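Local coordinates for Sso-CP2 metallo-carboxypetidase (Sulfolobus solfataricus, PDB 4MMO), which binds zinc and, as a member of the M20 peptidase family, probably hydrolyses peptides as a metallo-carboxypeptidase, at residues 196-208 and 289-303. Sequence-based numbering, arbitrary orientation.
Sequences LHSSNAPLVRNPC and CGYTGKGSKTIVPHR
Val300 is the main bump of this contact, and residues 196-208 curl round it to make the hollow. Its CG2 branch sits over the backbone of the 3-10 turn, 3.8 Å from Ser198 CA, and also meets Ala201. Its CG1 branch takes the other side, 4.0 Å from Val204 CG2, with the Asn206 amide and the Pro207 ring close by. CG1 lies anti to the backbone N of Val300 (chi1 -175°), which spreads the two methyls over these two walls. The base of the bump is fixed by a short antiparallel pairing with Leu196. Leu196 N donates to Val300 O at 3.0 Å in an almost straight bond (172°). Val300 N returns a more bent bond to Leu196 O. The contact lies at the far end of the M20 dimerisation domain, well away from the zinc site, where the antiparallel sheet meets the second subunit. Cys289 and Gly290 pair with a strand of that subunit. The hydroxyls of Ser198 and Thr298 both hydrogen-bond to Arg311 of the second subunit, and Asn206 ND2 hydrogen-bonds to Asn283 OD1 and Val284 O of that subunit. A second fit lies at the start of helix 207-218. The Pro207 ring presses its CG and CD against the carbonyl of Pro301, with CD 2.9 Å from Pro301 O, and CG also touches the backbone carbon His302 C. An alanine in place of Pro207 is likely to open a gap beside Pro301 O and next to Val300. The disulfide between Cys208 and Cys289 ties the helix start to the end of strand 283-290. Cys208 SG also lies against the Pro301 ring, 3.5 Å from Pro301 CG. Gly290 passes close to that ring, and a CB there would strike Pro301 CG.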
loop_
_atom_site.group_PDB
_atom_site.type_symbol
_atom_site.label_atom_id
_atom_site.label_comp_id
_atom_site.label_asym_id
_atom_site.label_seq_id
_atom_site.Cartn_x
_atom_site.Cartn_y
_atom_site.Cartn_z
ATOM N N LEU A 196 12.148 -12.690 -1.602
ATOM C CA LEU A 196 13.503 -13.040 -1.999
ATOM C C LEU A 196 14.411 -11.836 -1.881
ATOM O O LEU A 196 13.952 -10.697 -1.915
ATOM C CB LEU A 196 13.524 -13.516 -3.447
ATOM C CG LEU A 196 12.474 -14.556 -3.829
ATOM C CD1 LEU A 196 12.631 -14.932 -5.293
ATOM C CD2 LEU A 196 12.571 -15.779 -2.938
ATOM N N HIS A 197 15.704 -12.099 -1.744
ATOM C CA HIS A 197 16.711 -11.056 -1.838
ATOM C C HIS A 197 16.640 -10.492 -3.257
ATOM O O HIS A 197 16.662 -11.248 -4.231
ATOM C CB HIS A 197 18.094 -11.648 -1.540
ATOM C CG HIS A 197 19.187 -10.631 -1.402
ATOM N ND1 HIS A 197 19.103 -9.356 -1.922
ATOM C CD2 HIS A 197 20.404 -10.709 -0.809
ATOM C CE1 HIS A 197 20.208 -8.695 -1.652
ATOM N NE2 HIS A 197 21.020 -9.491 -0.979
ATOM N N SER A 198 16.531 -9.171 -3.369
ATOM C CA SER A 198 16.396 -8.511 -4.670
ATOM C C SER A 198 17.545 -8.822 -5.624
ATOM O O SER A 198 17.425 -8.604 -6.826
ATOM C CB SER A 198 16.244 -6.996 -4.506
ATOM O OG SER A 198 17.479 -6.381 -4.202
ATOM N N SER A 199 18.648 -9.341 -5.094
ATOM C CA SER A 199 19.763 -9.774 -5.932
ATOM C C SER A 199 19.338 -10.875 -6.911
ATOM O O SER A 199 20.005 -11.110 -7.919
ATOM C CB SER A 199 20.925 -10.258 -5.065
ATOM O OG SER A 199 20.537 -11.363 -4.271
ATOM N N ASN A 200 18.223 -11.539 -6.613
ATOM C CA ASN A 200 17.666 -12.561 -7.500
ATOM C C ASN A 200 16.741 -12.002 -8.582
ATOM O O ASN A 200 16.214 -12.757 -9.402
ATOM C CB ASN A 200 16.897 -13.600 -6.683
ATOM C CG ASN A 200 17.795 -14.399 -5.769
ATOM O OD1 ASN A 200 18.480 -15.320 -6.208
ATOM N ND2 ASN A 200 17.795 -14.054 -4.489
ATOM N N ALA A 201 16.558 -10.684 -8.594
ATOM C CA ALA A 201 15.579 -10.043 -9.483
ATOM C C ALA A 201 15.665 -10.470 -10.956
ATOM O O ALA A 201 14.636 -10.576 -11.627
ATOM C CB ALA A 201 15.679 -8.523 -9.372
ATOM N N PRO A 202 16.885 -10.709 -11.472
ATOM C CA PRO A 202 16.959 -11.112 -12.884
ATOM C C PRO A 202 16.348 -12.488 -13.175
ATOM O O PRO A 202 16.064 -12.785 -14.336
ATOM C CB PRO A 202 18.464 -11.134 -13.170
ATOM C CG PRO A 202 19.073 -10.261 -12.123
ATOM C CD PRO A 202 18.220 -10.441 -10.908
ATOM N N LEU A 203 16.137 -13.299 -12.139
ATOM C CA LEU A 203 15.681 -14.678 -12.320
ATOM C C LEU A 203 14.160 -14.850 -12.261
ATOM O O LEU A 203 13.635 -15.877 -12.692
ATOM C CB LEU A 203 16.313 -15.584 -11.259
ATOM C CG LEU A 203 17.840 -15.598 -11.160
ATOM C CD1 LEU A 203 18.277 -16.673 -10.180
ATOM C CD2 LEU A 203 18.484 -15.815 -12.521
ATOM N N VAL A 204 13.458 -13.852 -11.729
ATOM C CA VAL A 204 12.025 -13.980 -11.475
ATOM C C VAL A 204 11.225 -12.763 -11.909
ATOM O O VAL A 204 11.776 -11.686 -12.143
ATOM C CB VAL A 204 11.755 -14.207 -9.978
ATOM C CG1 VAL A 204 12.353 -15.534 -9.526
ATOM C CG2 VAL A 204 12.314 -13.056 -9.153
ATOM N N ARG A 205 9.913 -12.952 -12.018
ATOM C CA ARG A 205 8.993 -11.844 -12.200
ATOM C C ARG A 205 8.734 -11.193 -10.849
ATOM O O ARG A 205 8.727 -11.863 -9.816
ATOM C CB ARG A 205 7.674 -12.328 -12.800
ATOM C CG ARG A 205 7.801 -12.931 -14.189
ATOM C CD ARG A 205 6.465 -12.915 -14.912
ATOM N NE ARG A 205 6.028 -11.551 -15.203
ATOM C CZ ARG A 205 6.348 -10.876 -16.304
ATOM N NH1 ARG A 205 7.106 -11.429 -17.240
ATOM N NH2 ARG A 205 5.905 -9.639 -16.472
ATOM N N ASN A 206 8.537 -9.882 -10.862
ATOM C CA ASN A 206 8.214 -9.134 -9.655
ATOM C C ASN A 206 6.712 -8.820 -9.675
ATOM O O ASN A 206 6.211 -8.263 -10.649
ATOM C CB ASN A 206 9.080 -7.865 -9.596
ATOM C CG ASN A 206 8.743 -6.963 -8.419
ATOM O OD1 ASN A 206 7.605 -6.526 -8.251
ATOM N ND2 ASN A 206 9.748 -6.667 -7.604
ATOM N N PRO A 207 5.982 -9.198 -8.612
ATOM C CA PRO A 207 4.527 -9.007 -8.624
ATOM C C PRO A 207 4.096 -7.544 -8.487
ATOM O O PRO A 207 3.040 -7.189 -9.012
ATOM C CB PRO A 207 4.062 -9.822 -7.416
ATOM C CG PRO A 207 5.214 -9.783 -6.481
ATOM C CD PRO A 207 6.440 -9.813 -7.354
ATOM N N CYS A 208 4.883 -6.717 -7.799
ATOM C CA CYS A 208 4.576 -5.285 -7.698
ATOM C C CYS A 208 4.481 -4.648 -9.074
ATOM O O CYS A 208 3.490 -3.997 -9.403
ATOM C CB CYS A 208 5.649 -4.540 -6.908
ATOM S SG CYS A 208 6.090 -5.294 -5.357
ATOM N N CYS A 289 2.368 -3.773 -1.568
ATOM C CA CYS A 289 3.331 -4.766 -2.009
ATOM C C CYS A 289 4.689 -4.547 -1.368
ATOM O O CYS A 289 5.132 -3.412 -1.199
ATOM C CB CYS A 289 3.488 -4.728 -3.523
ATOM S SG CYS A 289 4.648 -5.967 -4.102
ATOM N N GLY A 290 5.346 -5.647 -1.021
ATOM C CA GLY A 290 6.701 -5.600 -0.517
ATOM C C GLY A 290 6.851 -4.799 0.758
ATOM O O GLY A 290 5.894 -4.609 1.509
ATOM N N TYR A 291 8.067 -4.315 0.986
ATOM C CA TYR A 291 8.421 -3.678 2.246
ATOM C C TYR A 291 8.010 -2.215 2.323
ATOM O O TYR A 291 8.312 -1.420 1.435
ATOM C CB TYR A 291 9.926 -3.791 2.482
ATOM C CG TYR A 291 10.407 -2.999 3.672
ATOM C CD1 TYR A 291 10.192 -3.454 4.966
ATOM C CD2 TYR A 291 11.078 -1.794 3.503
ATOM C CE1 TYR A 291 10.633 -2.732 6.060
ATOM C CE2 TYR A 291 11.527 -1.066 4.588
ATOM C CZ TYR A 291 11.301 -1.539 5.867
ATOM O OH TYR A 291 11.743 -0.815 6.952
ATOM N N THR A 292 7.327 -1.878 3.411
ATOM C CA THR A 292 6.989 -0.500 3.736
ATOM C C THR A 292 7.603 -0.151 5.086
ATOM O O THR A 292 7.822 -1.032 5.919
ATOM C CB THR A 292 5.466 -0.296 3.808
ATOM N N GLY A 293 7.889 1.132 5.291
ATOM C CA GLY A 293 8.455 1.606 6.542
ATOM C C GLY A 293 9.760 2.351 6.341
ATOM O O GLY A 293 10.216 2.536 5.213
ATOM N N LYS A 294 10.362 2.775 7.447
ATOM C CA LYS A 294 11.576 3.580 7.400
ATOM C C LYS A 294 12.781 2.766 6.944
ATOM O O LYS A 294 12.891 1.576 7.240
ATOM C CB LYS A 294 11.857 4.191 8.775
ATOM N N GLY A 295 13.679 3.421 6.216
ATOM C CA GLY A 295 14.920 2.801 5.792
ATOM C C GLY A 295 14.751 1.909 4.579
ATOM O O GLY A 295 13.655 1.783 4.029
ATOM N N SER A 296 15.850 1.283 4.169
ATOM C CA SER A 296 15.873 0.448 2.975
ATOM C C SER A 296 15.952 -1.039 3.308
ATOM O O SER A 296 16.841 -1.477 4.039
ATOM C CB SER A 296 17.067 0.826 2.098
ATOM N N LYS A 297 15.010 -1.801 2.761
ATOM C CA LYS A 297 15.077 -3.255 2.763
ATOM C C LYS A 297 14.914 -3.714 1.324
ATOM O O LYS A 297 13.950 -3.345 0.655
ATOM C CB LYS A 297 13.979 -3.849 3.638
ATOM C CG LYS A 297 13.773 -5.341 3.445
ATOM C CD LYS A 297 12.631 -5.853 4.303
ATOM C CE LYS A 297 12.715 -7.355 4.501
ATOM N NZ LYS A 297 11.598 -7.852 5.345
ATOM N N THR A 298 15.852 -4.525 0.853
ATOM C CA THR A 298 15.898 -4.894 -0.557
ATOM C C THR A 298 15.400 -6.323 -0.791
ATOM O O THR A 298 16.023 -7.295 -0.369
ATOM C CB THR A 298 17.320 -4.703 -1.135
ATOM O OG1 THR A 298 17.382 -5.239 -2.459
ATOM C CG2 THR A 298 18.374 -5.380 -0.260
ATOM N N ILE A 299 14.259 -6.433 -1.464
ATOM C CA ILE A 299 13.648 -7.727 -1.729
ATOM C C ILE A 299 12.851 -7.751 -3.026
ATOM O O ILE A 299 12.444 -6.709 -3.534
ATOM C CB ILE A 299 12.666 -8.128 -0.606
ATOM C CG1 ILE A 299 11.689 -6.983 -0.317
ATOM C CG2 ILE A 299 13.415 -8.505 0.659
ATOM C CD1 ILE A 299 10.404 -7.426 0.360
ATOM N N VAL A 300 12.631 -8.951 -3.553
ATOM C CA VAL A 300 11.557 -9.173 -4.511
ATOM C C VAL A 300 10.376 -9.714 -3.713
ATOM O O VAL A 300 10.446 -10.832 -3.202
ATOM C CB VAL A 300 11.924 -10.203 -5.597
ATOM C CG1 VAL A 300 10.801 -10.301 -6.631
ATOM C CG2 VAL A 300 13.231 -9.836 -6.266
ATOM N N PRO A 301 9.289 -8.928 -3.587
ATOM C CA PRO A 301 8.167 -9.473 -2.816
ATOM C C PRO A 301 7.491 -10.599 -3.579
ATOM O O PRO A 301 7.599 -10.641 -4.805
ATOM C CB PRO A 301 7.219 -8.273 -2.671
ATOM C CG PRO A 301 8.042 -7.066 -3.054
ATOM C CD PRO A 301 8.989 -7.574 -4.085
ATOM N N HIS A 302 6.820 -11.505 -2.876
ATOM C CA HIS A 302 6.174 -12.635 -3.538
ATOM C C HIS A 302 4.692 -12.360 -3.758
ATOM O O HIS A 302 4.033 -13.053 -4.534
ATOM C CB HIS A 302 6.378 -13.927 -2.734
ATOM C CG HIS A 302 5.640 -13.960 -1.435
ATOM N ND1 HIS A 302 4.340 -14.406 -1.329
ATOM C CD2 HIS A 302 6.021 -13.612 -0.183
ATOM C CE1 HIS A 302 3.950 -14.328 -0.069
ATOM N NE2 HIS A 302 4.952 -13.848 0.647
ATOM N N ARG A 303 4.184 -11.327 -3.093
ATOM C CA ARG A 303 2.759 -11.028 -3.105
ATOM C C ARG A 303 2.496 -9.540 -3.344
ATOM O O ARG A 303 3.222 -8.681 -2.844
ATOM C CB ARG A 303 2.147 -11.461 -1.771
ATOM C CG ARG A 303 0.640 -11.621 -1.774
ATOM C CD ARG A 303 0.178 -12.290 -0.486
ATOM N NE ARG A 303 -1.273 -12.242 -0.322
ATOM C CZ ARG A 303 -2.121 -13.190 -0.718
ATOM N NH1 ARG A 303 -1.685 -14.292 -1.318
ATOM N NH2 ARG A 303 -3.422 -13.032 -0.512
#